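PDB 4RU4: tail spike protein gp49 from Pseudomonas phage LKA1, which probably cleaves the O-specific polysaccharide of Pseudomonas as a lyase, a trimeric tailspike helping the phage to degrade host cell envelope components during entry. Local coordinates for residues B[15-20]-B[68-73]; B[573-578]-B[593-598]; B[442-447]-B[473-478]; B[310-315]-B[337-342]. All coordinates share one frame; numbering follows the deposited sequence.

Contact 1 of 4, residues B[15-20]-B[68-73]; sequences VTPAQF and APVHIP
Val15 and Val70 form a single beta bridge, by which an N-terminal loop docks on strand 70-72, the first strand of the tailspike's parallel beta-helix. Two backbone bonds make the bridge: Val15 N to Pro69 O at 3.0 Å, and His71 N to Val15 O at 2.8 Å, the second nearly straight with an N-H...O angle of 167°. The tight part lies on the inner side. There Val15 CG1 meets the methyl of Ala68, CB, at 3.9 Å, while its CG2, which chi1 of -56° sets between backbone N and carbonyl carbon, touches Val70 CG2. Pro17 follows, its ring crossing Ile72 at about a right angle with CG against CG1 at 4.1 Å; both residues also rest on Leu60 of helix 55-65 and on Tyr77. The outer side is looser. Thr16 lays CA and CG2 against His71 O, CG2 at 3.5 Å, and CG2 also lies near the edge of the imidazole; Ala18 and Gln19, exposed to solvent, make no contact with 68-73. Gln19 instead folds back on its own loop: its N donates to Thr16 OG1, an ST motif, and its OE1 accepts from Thr16 N. Where the loop leaves the strand, Pro17 CD sits 3.1 Å from His71 O and 3.8 Å from Pro73 CD.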
loop_
_atom_site.group_PDB
_atom_site.type_symbol
_atom_site.label_atom_id
_atom_site.label_comp_id
_atom_site.label_asym_id
_atom_site.label_seq_id
_atom_site.Cartn_x
_atom_site.Cartn_y
_atom_site.Cartn_z
ATOM N N VAL B 15 11.211 -25.885 -29.211
ATOM C CA VAL B 15 12.149 -27.010 -29.132
ATOM C C VAL B 15 12.433 -27.469 -27.704
ATOM O O VAL B 15 12.230 -26.721 -26.753
ATOM C CB VAL B 15 13.507 -26.693 -29.809
ATOM C CG1 VAL B 15 13.292 -26.270 -31.255
ATOM C CG2 VAL B 15 14.257 -25.606 -29.037
ATOM N N THR B 16 12.916 -28.699 -27.559
ATOM C CA THR B 16 13.308 -29.203 -26.250
ATOM C C THR B 16 14.770 -29.604 -26.273
ATOM O O THR B 16 15.325 -29.849 -27.345
ATOM C CB THR B 16 12.477 -30.424 -25.822
ATOM O OG1 THR B 16 12.713 -31.501 -26.741
ATOM C CG2 THR B 16 10.995 -30.073 -25.772
ATOM N N PRO B 17 15.401 -29.691 -25.091
ATOM C CA PRO B 17 16.774 -30.220 -25.029
ATOM C C PRO B 17 16.841 -31.661 -25.572
ATOM O O PRO B 17 17.825 -32.025 -26.217
ATOM C CB PRO B 17 17.088 -30.207 -23.521
ATOM C CG PRO B 17 16.159 -29.160 -22.939
ATOM C CD PRO B 17 14.907 -29.245 -23.771
ATOM N N ALA B 18 15.817 -32.474 -25.296
ATOM C CA ALA B 18 15.749 -33.850 -25.812
ATOM C C ALA B 18 15.944 -33.925 -27.321
ATOM O O ALA B 18 16.639 -34.813 -27.820
ATOM C CB ALA B 18 14.411 -34.512 -25.434
ATOM N N GLN B 19 15.335 -32.990 -28.048
ATOM C CA GLN B 19 15.439 -32.959 -29.506
ATOM C C GLN B 19 16.861 -32.724 -29.944
ATOM O O GLN B 19 17.209 -33.006 -31.088
ATOM C CB GLN B 19 14.588 -31.838 -30.103
ATOM C CG GLN B 19 13.104 -32.041 -29.980
ATOM C CD GLN B 19 12.331 -30.924 -30.660
ATOM O OE1 GLN B 19 12.741 -29.764 -30.630
ATOM N NE2 GLN B 19 11.223 -31.277 -31.305
ATOM N N PHE B 20 17.665 -32.145 -29.054
ATOM C CA PHE B 20 19.055 -31.882 -29.365
ATOM C C PHE B 20 19.972 -32.854 -28.636
ATOM O O PHE B 20 21.184 -32.614 -28.521
ATOM C CB PHE B 20 19.415 -30.419 -29.087
ATOM C CG PHE B 20 18.735 -29.452 -30.016
ATOM C CD1 PHE B 20 17.458 -29.002 -29.746
ATOM C CD2 PHE B 20 19.357 -29.032 -31.192
ATOM C CE1 PHE B 20 16.801 -28.126 -30.613
ATOM C CE2 PHE B 20 18.697 -28.148 -32.079
ATOM C CZ PHE B 20 17.426 -27.698 -31.776
ATOM N N ALA B 68 14.568 -20.686 -31.611
ATOM C CA ALA B 68 13.210 -20.997 -31.177
ATOM C C ALA B 68 13.092 -20.925 -29.655
ATOM O O ALA B 68 14.085 -21.121 -28.939
ATOM C CB ALA B 68 12.816 -22.382 -31.670
ATOM N N PRO B 69 11.870 -20.654 -29.144
ATOM C CA PRO B 69 11.648 -20.760 -27.701
ATOM C C PRO B 69 11.949 -22.181 -27.245
ATOM O O PRO B 69 11.645 -23.142 -27.959
ATOM C CB PRO B 69 10.141 -20.447 -27.536
ATOM C CG PRO B 69 9.786 -19.651 -28.735
ATOM C CD PRO B 69 10.661 -20.205 -29.859
ATOM N N VAL B 70 12.562 -22.308 -26.072
ATOM C CA VAL B 70 12.980 -23.601 -25.557
ATOM C C VAL B 70 12.083 -24.026 -24.406
ATOM O O VAL B 70 11.871 -23.269 -23.460
ATOM C CB VAL B 70 14.447 -23.544 -25.086
ATOM C CG1 VAL B 70 14.903 -24.887 -24.489
ATOM C CG2 VAL B 70 15.337 -23.138 -26.271
ATOM N N HIS B 71 11.545 -25.237 -24.498
ATOM C CA HIS B 71 10.812 -25.814 -23.393
ATOM C C HIS B 71 11.660 -26.900 -22.746
ATOM O O HIS B 71 12.149 -27.795 -23.428
ATOM C CB HIS B 71 9.479 -26.421 -23.839
ATOM C CG HIS B 71 8.766 -27.117 -22.726
ATOM N ND1 HIS B 71 8.213 -26.437 -21.661
ATOM C CD2 HIS B 71 8.573 -28.432 -22.473
ATOM C CE1 HIS B 71 7.694 -27.305 -20.808
ATOM N NE2 HIS B 71 7.897 -28.522 -21.279
ATOM N N ILE B 72 11.836 -26.810 -21.434
ATOM C CA ILE B 72 12.657 -27.770 -20.705
ATOM C C ILE B 72 11.744 -28.644 -19.858
ATOM O O ILE B 72 11.240 -28.208 -18.846
ATOM C CB ILE B 72 13.670 -27.055 -19.775
ATOM C CG1 ILE B 72 14.587 -26.135 -20.582
ATOM C CG2 ILE B 72 14.499 -28.074 -18.972
ATOM C CD1 ILE B 72 15.746 -25.553 -19.765
ATOM N N PRO B 73 11.549 -29.902 -20.273
ATOM C CA PRO B 73 10.766 -30.891 -19.519
ATOM C C PRO B 73 11.428 -31.151 -18.189
ATOM O O PRO B 73 12.639 -30.949 -18.130
ATOM C CB PRO B 73 10.907 -32.161 -20.374
ATOM C CG PRO B 73 11.217 -31.658 -21.736
ATOM C CD PRO B 73 12.108 -30.462 -21.508
#

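Contact 2 of 4, residues B[573-578]-B[593-598]; sequences ATLGLF and LNWQAG
The C-terminal, Ig-like beta domain of the tailspike packs two sheet layers face to face here: strand 573-578 belongs to an antiparallel three-stranded sheet, and strand 593-598 pairs with strands 510-522 and 545-551. The local axes approach to 8.5 Å at an angle of 144°, and no hydrogen bond joins the segments, as expected of stacked rather than paired strands. Leu575 touches both Leu593 and Trp595. Its CB meets Leu593 CD1 at 3.9 Å, and both its methyls press on the start of the Trp595 side chain from one side, CD1 at 3.6 Å from Trp595 CD1 and CD2 at 3.7 Å from Trp595 CB. With chi1 at 70°, Trp595 CG lies between its backbone N and carbonyl carbon, and the side chain crosses Leu575 at about a right angle. Leu593 pushes CD1 against the backbone of Gly576, 3.9 Å from its C, while CD2 approaches Leu577 CB more loosely at 4.4 Å. Val519 and Val534 extend the apolar layer round Leu575 and Trp595. Asn594 and Gln596 point away from this interior, and Gln547 of the third subunit bonds to Asn594 O and Gln596 OE1. Strand 593-598 thus divides its chemistry: alternate side chains bury carbon between the layers, and those between them carry amides into the trimer interface.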
loop_
_atom_site.group_PDB
_atom_site.type_symbol
_atom_site.label_atom_id
_atom_site.label_comp_id
_atom_site.label_asym_id
_atom_site.label_seq_id
_atom_site.Cartn_x
_atom_site.Cartn_y
_atom_site.Cartn_z
ATOM N N ALA B 573 8.804 24.632 34.684
ATOM C CA ALA B 573 8.412 26.012 34.957
ATOM C C ALA B 573 7.897 26.115 36.388
ATOM O O ALA B 573 7.390 25.134 36.952
ATOM C CB ALA B 573 7.322 26.467 33.986
ATOM N N THR B 574 8.024 27.297 36.973
ATOM C CA THR B 574 7.383 27.559 38.255
ATOM C C THR B 574 6.130 28.402 38.058
ATOM O O THR B 574 6.201 29.596 37.760
ATOM C CB THR B 574 8.338 28.207 39.241
ATOM O OG1 THR B 574 9.395 27.291 39.505
ATOM C CG2 THR B 574 7.621 28.512 40.555
ATOM N N LEU B 575 4.972 27.759 38.186
ATOM C CA LEU B 575 3.712 28.437 37.963
ATOM C C LEU B 575 3.516 29.397 39.125
ATOM O O LEU B 575 3.939 29.109 40.250
ATOM C CB LEU B 575 2.579 27.417 37.942
ATOM C CG LEU B 575 2.692 26.283 36.926
ATOM C CD1 LEU B 575 1.397 25.436 36.964
ATOM C CD2 LEU B 575 2.951 26.827 35.524
ATOM N N GLY B 576 2.883 30.533 38.866
ATOM C CA GLY B 576 2.663 31.503 39.920
ATOM C C GLY B 576 1.357 32.252 39.810
ATOM O O GLY B 576 0.876 32.497 38.710
ATOM N N LEU B 577 0.788 32.626 40.954
ATOM C CA LEU B 577 -0.375 33.506 40.983
ATOM C C LEU B 577 -0.026 34.675 41.912
ATOM O O LEU B 577 0.224 34.449 43.096
ATOM C CB LEU B 577 -1.599 32.754 41.521
ATOM C CG LEU B 577 -2.909 33.558 41.558
ATOM C CD1 LEU B 577 -3.397 33.828 40.139
ATOM C CD2 LEU B 577 -3.995 32.849 42.392
ATOM N N PHE B 578 0.022 35.897 41.370
ATOM C CA PHE B 578 0.590 37.065 42.080
ATOM C C PHE B 578 -0.425 38.200 42.010
ATOM O O PHE B 578 -0.920 38.511 40.929
ATOM C CB PHE B 578 1.868 37.570 41.382
ATOM C CG PHE B 578 3.098 36.728 41.609
ATOM C CD1 PHE B 578 3.231 35.483 41.018
ATOM C CD2 PHE B 578 4.150 37.223 42.388
ATOM C CE1 PHE B 578 4.385 34.714 41.200
ATOM C CE2 PHE B 578 5.295 36.468 42.586
ATOM C CZ PHE B 578 5.413 35.199 41.994
ATOM N N LEU B 593 -4.366 26.554 38.415
ATOM C CA LEU B 593 -3.463 27.110 37.420
ATOM C C LEU B 593 -3.382 26.146 36.221
ATOM O O LEU B 593 -2.841 25.047 36.329
ATOM C CB LEU B 593 -2.073 27.403 38.022
ATOM C CG LEU B 593 -2.106 28.410 39.190
ATOM C CD1 LEU B 593 -0.679 28.877 39.567
ATOM C CD2 LEU B 593 -2.998 29.605 38.839
ATOM N N ASN B 594 -3.994 26.549 35.113
ATOM C CA ASN B 594 -4.033 25.757 33.879
ATOM C C ASN B 594 -2.827 26.146 33.025
ATOM O O ASN B 594 -2.739 27.283 32.535
ATOM C CB ASN B 594 -5.294 26.093 33.071
ATOM C CG ASN B 594 -6.587 25.587 33.711
ATOM O OD1 ASN B 594 -7.379 24.923 33.049
ATOM N ND2 ASN B 594 -6.807 25.909 34.998
ATOM N N TRP B 595 -1.882 25.231 32.856
ATOM C CA TRP B 595 -0.625 25.589 32.192
ATOM C C TRP B 595 -0.453 24.722 30.974
ATOM O O TRP B 595 -0.999 23.599 30.902
ATOM C CB TRP B 595 0.571 25.386 33.153
ATOM C CG TRP B 595 0.835 23.914 33.414
ATOM C CD1 TRP B 595 0.259 23.152 34.388
ATOM C CD2 TRP B 595 1.704 23.037 32.677
ATOM N NE1 TRP B 595 0.713 21.851 34.314
ATOM C CE2 TRP B 595 1.596 21.750 33.268
ATOM C CE3 TRP B 595 2.544 23.208 31.565
ATOM C CZ2 TRP B 595 2.318 20.641 32.804
ATOM C CZ3 TRP B 595 3.261 22.108 31.093
ATOM C CH2 TRP B 595 3.138 20.829 31.720
ATOM N N GLN B 596 0.290 25.230 29.997
ATOM C CA GLN B 596 0.676 24.393 28.873
ATOM C C GLN B 596 1.928 24.938 28.198
ATOM O O GLN B 596 2.285 26.104 28.366
ATOM C CB GLN B 596 -0.472 24.240 27.874
ATOM C CG GLN B 596 -0.837 25.519 27.105
ATOM C CD GLN B 596 -2.185 25.366 26.462
ATOM O OE1 GLN B 596 -3.200 25.310 27.148
ATOM N NE2 GLN B 596 -2.199 25.203 25.147
ATOM N N ALA B 597 2.598 24.076 27.447
ATOM C CA ALA B 597 3.917 24.389 26.910
ATOM C C ALA B 597 4.028 23.716 25.544
ATOM O O ALA B 597 3.531 22.593 25.362
ATOM C CB ALA B 597 5.028 23.842 27.870
ATOM N N GLY B 598 4.694 24.370 24.593
ATOM C CA GLY B 598 4.927 23.757 23.299
ATOM C C GLY B 598 5.843 24.652 22.485
ATOM O O GLY B 598 6.206 25.733 22.957
#

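Contact 3 of 4, residues B[442-447]-B[473-478]; sequences RARLEG and DITSGS
Arg442 and Asp473 form a salt bridge in which NE and NH2 both grip one oxygen, OD2, each at 2.9 Å. The side-on grip is bent: guanidinium and carboxylate planes stand 81° apart, NE meets OD2 nearly along the C-O axis, and NH2 comes from above the carboxylate. Arg442 NH1 turns to Asn399 O. Arg444 makes a second polar cluster. Its chain bends at chi3 (62°), carrying NH1 to Thr475 OG1 at 2.9 Å, with the hydroxyl oxygen in the guanidinium plane; end-on, NH1 and NH2 also share Glu446 OE2, and NE holds Gly407 O. Beneath these groups the strands run parallel, with Arg444 bridged to Asp473 and Leu445 to Ile474. A beta bulge then shifts the register by one residue: Leu445 O accepts from both Thr475 N (2.8 Å) and Ser476 N (3.2 Å), and Glu446 comes to pair with Ser476. Gly447 N closes the run on Ser476 O. On the face bearing Leu445 and Ile474 the two side chains lie side by side, Leu445 CD2 at 3.7 Å from Ile474 CG1; CD2 also packs against the backbone of Ser478, and Phe505 touches Leu445 from a later loop. Neighbouring parallel strands of one sheet of the pectin-lyase-like domain are therefore joined by backbone bonds, with charge pairing on one face and carbon on the other. Such multiply held guanidinium groups would probably be restrained in rotation, since the shared oxygens, Asp473 OD2 and Glu446 OE2, each take two N-H groups.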
loop_
_atom_site.group_PDB
_atom_site.type_symbol
_atom_site.label_atom_id
_atom_site.label_comp_id
_atom_site.label_asym_id
_atom_site.label_seq_id
_atom_site.Cartn_x
_atom_site.Cartn_y
_atom_site.Cartn_z
ATOM N N ARG B 442 18.929 9.317 14.846
ATOM C CA ARG B 442 20.122 10.151 14.945
ATOM C C ARG B 442 20.464 10.617 13.543
ATOM O O ARG B 442 20.411 9.822 12.598
ATOM C CB ARG B 442 21.311 9.347 15.504
ATOM C CG ARG B 442 22.568 10.253 15.745
ATOM C CD ARG B 442 23.658 9.570 16.515
ATOM N NE ARG B 442 24.733 10.517 16.842
ATOM C CZ ARG B 442 25.876 10.186 17.435
ATOM N NH1 ARG B 442 26.122 8.924 17.751
ATOM N NH2 ARG B 442 26.784 11.131 17.708
ATOM N N ALA B 443 20.802 11.900 13.416
ATOM C CA ALA B 443 21.425 12.447 12.217
ATOM C C ALA B 443 22.649 13.220 12.676
ATOM O O ALA B 443 22.579 13.990 13.640
ATOM C CB ALA B 443 20.446 13.370 11.468
ATOM N N ARG B 444 23.772 13.004 12.006
ATOM C CA ARG B 444 25.034 13.638 12.390
ATOM C C ARG B 444 25.728 14.121 11.111
ATOM O O ARG B 444 25.957 13.340 10.174
ATOM C CB ARG B 444 25.940 12.662 13.154
ATOM C CG ARG B 444 27.300 13.282 13.589
ATOM C CD ARG B 444 28.164 12.275 14.371
ATOM N NE ARG B 444 28.450 11.151 13.498
ATOM C CZ ARG B 444 29.465 11.099 12.646
ATOM N NH1 ARG B 444 30.363 12.084 12.604
ATOM N NH2 ARG B 444 29.606 10.031 11.871
ATOM N N LEU B 445 26.032 15.412 11.074
ATOM C CA LEU B 445 26.717 16.030 9.939
ATOM C C LEU B 445 28.198 15.684 9.969
ATOM O O LEU B 445 28.872 15.854 11.010
ATOM C CB LEU B 445 26.570 17.562 10.000
ATOM C CG LEU B 445 25.381 18.274 9.328
ATOM C CD1 LEU B 445 24.111 17.382 9.201
ATOM C CD2 LEU B 445 25.121 19.664 9.903
ATOM N N GLU B 446 28.707 15.247 8.822
ATOM C CA GLU B 446 30.145 15.041 8.669
ATOM C C GLU B 446 30.622 15.712 7.385
ATOM O O GLU B 446 31.297 15.096 6.545
ATOM C CB GLU B 446 30.525 13.556 8.716
ATOM C CG GLU B 446 32.000 13.389 9.179
ATOM C CD GLU B 446 32.435 11.944 9.331
ATOM O OE1 GLU B 446 33.585 11.639 8.926
ATOM O OE2 GLU B 446 31.650 11.123 9.864
ATOM N N GLY B 447 30.245 16.975 7.222
ATOM C CA GLY B 447 30.823 17.768 6.161
ATOM C C GLY B 447 29.822 18.450 5.260
ATOM O O GLY B 447 30.184 19.369 4.550
ATOM N N ASP B 473 23.333 15.965 15.547
ATOM C CA ASP B 473 24.709 16.307 15.905
ATOM C C ASP B 473 25.450 16.875 14.723
ATOM O O ASP B 473 25.072 16.657 13.561
ATOM C CB ASP B 473 25.475 15.046 16.301
ATOM C CG ASP B 473 25.008 14.485 17.592
ATOM O OD1 ASP B 473 24.827 15.282 18.532
ATOM O OD2 ASP B 473 24.801 13.263 17.662
ATOM N N ILE B 474 26.534 17.579 15.029
ATOM C CA ILE B 474 27.418 18.088 14.000
ATOM C C ILE B 474 28.877 17.799 14.353
ATOM O O ILE B 474 29.411 18.329 15.327
ATOM C CB ILE B 474 27.230 19.593 13.809
ATOM C CG1 ILE B 474 25.746 19.889 13.500
ATOM C CG2 ILE B 474 28.194 20.087 12.707
ATOM C CD1 ILE B 474 25.416 21.352 13.305
ATOM N N THR B 475 29.510 16.951 13.561
ATOM C CA THR B 475 30.939 16.718 13.689
ATOM C C THR B 475 31.688 17.716 12.800
ATOM O O THR B 475 32.649 18.340 13.235
ATOM C CB THR B 475 31.287 15.266 13.325
ATOM O OG1 THR B 475 30.701 14.395 14.293
ATOM C CG2 THR B 475 32.805 15.030 13.290
ATOM N N SER B 476 31.243 17.874 11.559
ATOM C CA SER B 476 31.783 18.913 10.683
ATOM C C SER B 476 30.694 19.333 9.702
ATOM O O SER B 476 29.696 18.623 9.537
ATOM C CB SER B 476 33.041 18.430 9.942
ATOM O OG SER B 476 32.716 17.376 9.045
ATOM N N GLY B 477 30.875 20.484 9.065
ATOM C CA GLY B 477 29.863 21.018 8.179
ATOM C C GLY B 477 28.875 21.853 8.984
ATOM O O GLY B 477 29.162 22.232 10.119
ATOM N N SER B 478 27.709 22.129 8.414
ATOM C CA SER B 478 26.739 23.026 9.069
ATOM C C SER B 478 25.405 22.864 8.394
ATOM O O SER B 478 25.334 22.309 7.315
ATOM C CB SER B 478 27.181 24.489 8.910
ATOM O OG SER B 478 27.371 24.764 7.532
#

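Contact 4 of 4, residues B[310-315]-B[337-342]; sequences NVRMRN and DCSYEN
Arg312 reaches Ser339 and Asp337 because its chain turns twice, chi1 setting CG beside the backbone N and chi2 of -72° folding the rest toward strand 338-341. Along the rim of the guanidinium, NH1 donates to Ser339 OG at 3.0 Å, and NE and NH2 share Asn310 OD1, which also takes a hydrogen bond with Thr344 OG1 of the second subunit. NH2 forms a salt bridge with Asp337 OD1 at 2.9 Å, tilted from the guanidinium plane, and the carboxylate is met from above its own plane; Tyr188 holds the other oxygen, OD2. Asp337 O lies over one face of the guanidinium. Arg314 is extended instead and runs beside Glu341, its NE meeting OE1 at 2.8 Å with an N-H...O angle of 171°. A water bridges Arg314 NH2 and Glu341 OE2, and OE2 also accepts from Ser339 OG (2.6 Å) and pairs with Arg359. These buried charges are thus met within a connected network that probably stabilises their ionised forms. On the reverse face Met313, folded at chi2, lays CG over the Tyr340 ring, 3.7 Å from its centroid, a CH-pi contact; SD stands farther above the same ring in a Met-aromatic contact. The Tyr358 ring meets that of Tyr340 with nearly parallel planes. Backbone bonds such as Met313 N to Ser339 O (2.9 Å) set the strands in parallel register, their axes 4.7 Å apart and 2° from parallel. In-register pairing of like-placed strands from successive coils, with side chains stacked along the axis, is typical of the right-handed parallel beta-helix of pectin-lyase-like proteins.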
loop_
_atom_site.group_PDB
_atom_site.type_symbol
_atom_site.label_atom_id
_atom_site.label_comp_id
_atom_site.label_asym_id
_atom_site.label_seq_id
_atom_site.Cartn_x
_atom_site.Cartn_y
_atom_site.Cartn_z
ATOM N N ASN B 310 13.112 4.416 -10.688
ATOM C CA ASN B 310 11.756 3.846 -10.815
ATOM C C ASN B 310 11.793 2.335 -10.771
ATOM O O ASN B 310 11.059 1.660 -11.487
ATOM C CB ASN B 310 10.991 4.340 -12.066
ATOM C CG ASN B 310 9.485 3.989 -12.016
ATOM O OD1 ASN B 310 8.859 4.030 -10.953
ATOM N ND2 ASN B 310 8.926 3.578 -13.158
ATOM N N VAL B 311 12.646 1.797 -9.903
ATOM C CA VAL B 311 12.651 0.354 -9.666
ATOM C C VAL B 311 11.917 0.111 -8.352
ATOM O O VAL B 311 12.213 0.736 -7.325
ATOM C CB VAL B 311 14.082 -0.263 -9.688
ATOM C CG1 VAL B 311 14.010 -1.782 -9.499
ATOM C CG2 VAL B 311 14.817 0.096 -11.011
ATOM N N ARG B 312 10.906 -0.755 -8.413
ATOM C CA ARG B 312 9.964 -0.906 -7.320
ATOM C C ARG B 312 9.957 -2.350 -6.814
ATOM O O ARG B 312 9.699 -3.266 -7.585
ATOM C CB ARG B 312 8.566 -0.489 -7.802
ATOM C CG ARG B 312 8.573 0.846 -8.520
ATOM C CD ARG B 312 8.803 1.995 -7.505
ATOM N NE ARG B 312 8.800 3.287 -8.190
ATOM C CZ ARG B 312 8.925 4.462 -7.565
ATOM N NH1 ARG B 312 9.074 4.507 -6.244
ATOM N NH2 ARG B 312 8.891 5.590 -8.263
ATOM N N MET B 313 10.241 -2.554 -5.520
ATOM C CA MET B 313 10.176 -3.885 -4.939
ATOM C C MET B 313 8.863 -3.982 -4.162
ATOM O O MET B 313 8.627 -3.199 -3.241
ATOM C CB MET B 313 11.350 -4.123 -3.985
ATOM C CG MET B 313 12.689 -3.558 -4.447
ATOM S SD MET B 313 13.163 -4.043 -6.127
ATOM C CE MET B 313 14.720 -3.171 -6.217
ATOM N N ARG B 314 8.020 -4.957 -4.503
ATOM C CA ARG B 314 6.679 -5.007 -3.932
ATOM C C ARG B 314 6.309 -6.409 -3.521
ATOM O O ARG B 314 6.626 -7.364 -4.239
ATOM C CB ARG B 314 5.663 -4.527 -4.963
ATOM C CG ARG B 314 5.865 -3.053 -5.363
ATOM C CD ARG B 314 4.742 -2.535 -6.239
ATOM N NE ARG B 314 4.831 -1.085 -6.391
ATOM C CZ ARG B 314 4.989 -0.457 -7.548
ATOM N NH1 ARG B 314 5.075 -1.143 -8.673
ATOM N NH2 ARG B 314 5.053 0.868 -7.570
ATOM N N ASN B 315 5.622 -6.526 -2.389
ATOM C CA ASN B 315 4.982 -7.802 -2.017
ATOM C C ASN B 315 5.984 -8.965 -1.850
ATOM O O ASN B 315 5.662 -10.115 -2.165
ATOM C CB ASN B 315 3.883 -8.173 -3.030
ATOM C CG ASN B 315 2.918 -6.998 -3.339
ATOM O OD1 ASN B 315 2.587 -6.213 -2.467
ATOM N ND2 ASN B 315 2.482 -6.891 -4.593
ATOM N N ASP B 337 14.411 7.740 -6.711
ATOM C CA ASP B 337 13.001 7.509 -7.014
ATOM C C ASP B 337 12.760 6.005 -7.076
ATOM O O ASP B 337 12.239 5.478 -8.052
ATOM C CB ASP B 337 12.584 8.179 -8.346
ATOM C CG ASP B 337 11.073 8.156 -8.573
ATOM O OD1 ASP B 337 10.311 8.029 -7.587
ATOM O OD2 ASP B 337 10.639 8.268 -9.742
ATOM N N CYS B 338 13.179 5.302 -6.035
ATOM C CA CYS B 338 12.921 3.866 -5.955
ATOM C C CYS B 338 12.266 3.571 -4.612
ATOM O O CYS B 338 12.333 4.390 -3.697
ATOM C CB CYS B 338 14.233 3.097 -6.029
ATOM S SG CYS B 338 15.070 3.153 -7.619
ATOM N N SER B 339 11.669 2.380 -4.460
ATOM C CA SER B 339 10.993 2.063 -3.201
ATOM C C SER B 339 10.839 0.574 -2.954
ATOM O O SER B 339 10.909 -0.239 -3.899
ATOM C CB SER B 339 9.591 2.721 -3.135
ATOM O OG SER B 339 8.767 2.354 -4.250
ATOM N N TYR B 340 10.665 0.234 -1.670
ATOM C CA TYR B 340 10.110 -1.065 -1.239
ATOM C C TYR B 340 8.690 -0.775 -0.726
ATOM O O TYR B 340 8.474 0.184 0.014
ATOM C CB TYR B 340 10.948 -1.711 -0.113
ATOM C CG TYR B 340 12.303 -2.257 -0.551
ATOM C CD1 TYR B 340 13.381 -1.418 -0.741
ATOM C CD2 TYR B 340 12.494 -3.624 -0.763
ATOM C CE1 TYR B 340 14.633 -1.919 -1.165
ATOM C CE2 TYR B 340 13.743 -4.126 -1.172
ATOM C CZ TYR B 340 14.793 -3.265 -1.365
ATOM O OH TYR B 340 16.012 -3.734 -1.787
ATOM N N GLU B 341 7.724 -1.607 -1.103
ATOM C CA GLU B 341 6.335 -1.402 -0.714
ATOM C C GLU B 341 5.722 -2.766 -0.390
ATOM O O GLU B 341 5.946 -3.730 -1.128
ATOM C CB GLU B 341 5.568 -0.764 -1.887
ATOM C CG GLU B 341 6.177 0.611 -2.237
ATOM C CD GLU B 341 5.678 1.248 -3.526
ATOM O OE1 GLU B 341 4.851 0.633 -4.231
ATOM O OE2 GLU B 341 6.160 2.374 -3.837
ATOM N N ASN B 342 4.985 -2.833 0.716
ATOM C CA ASN B 342 4.309 -4.064 1.119
ATOM C C ASN B 342 5.270 -5.232 1.226
ATOM O O ASN B 342 4.941 -6.322 0.780
ATOM C CB ASN B 342 3.199 -4.442 0.147
ATOM C CG ASN B 342 2.157 -3.340 -0.021
ATOM O OD1 ASN B 342 1.895 -2.895 -1.128
ATOM N ND2 ASN B 342 1.558 -2.922 1.064
HETATM O O HOH W 1 8.276 7.215 -5.032
HETATM O O HOH W 2 4.379 3.277 -5.772
#

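Read from the N terminus, the four contacts follow in series, 1, 4, 3 and 2, each closing before the next opens; none nests or crosses. Contact 1 closes a 47-residue loop containing helices 38-44 and 55-65, anchoring the N-terminal region on the start of the beta-helix. Contact 4, about 35 Å away between centres, closes one coil of 21 intervening residues in its middle. Contact 3, a further 29 Å between centres, closes 25 intervening residues and joins coils on a different parallel sheet of the pectin-lyase-like domain. Contact 2 closes a 14-residue excursion in the C-terminal Ig-like domain, about 83 Å from contact 1 between centres. Contacts 1, 2 and 4 touch neighbouring subunits; contact 3 does not.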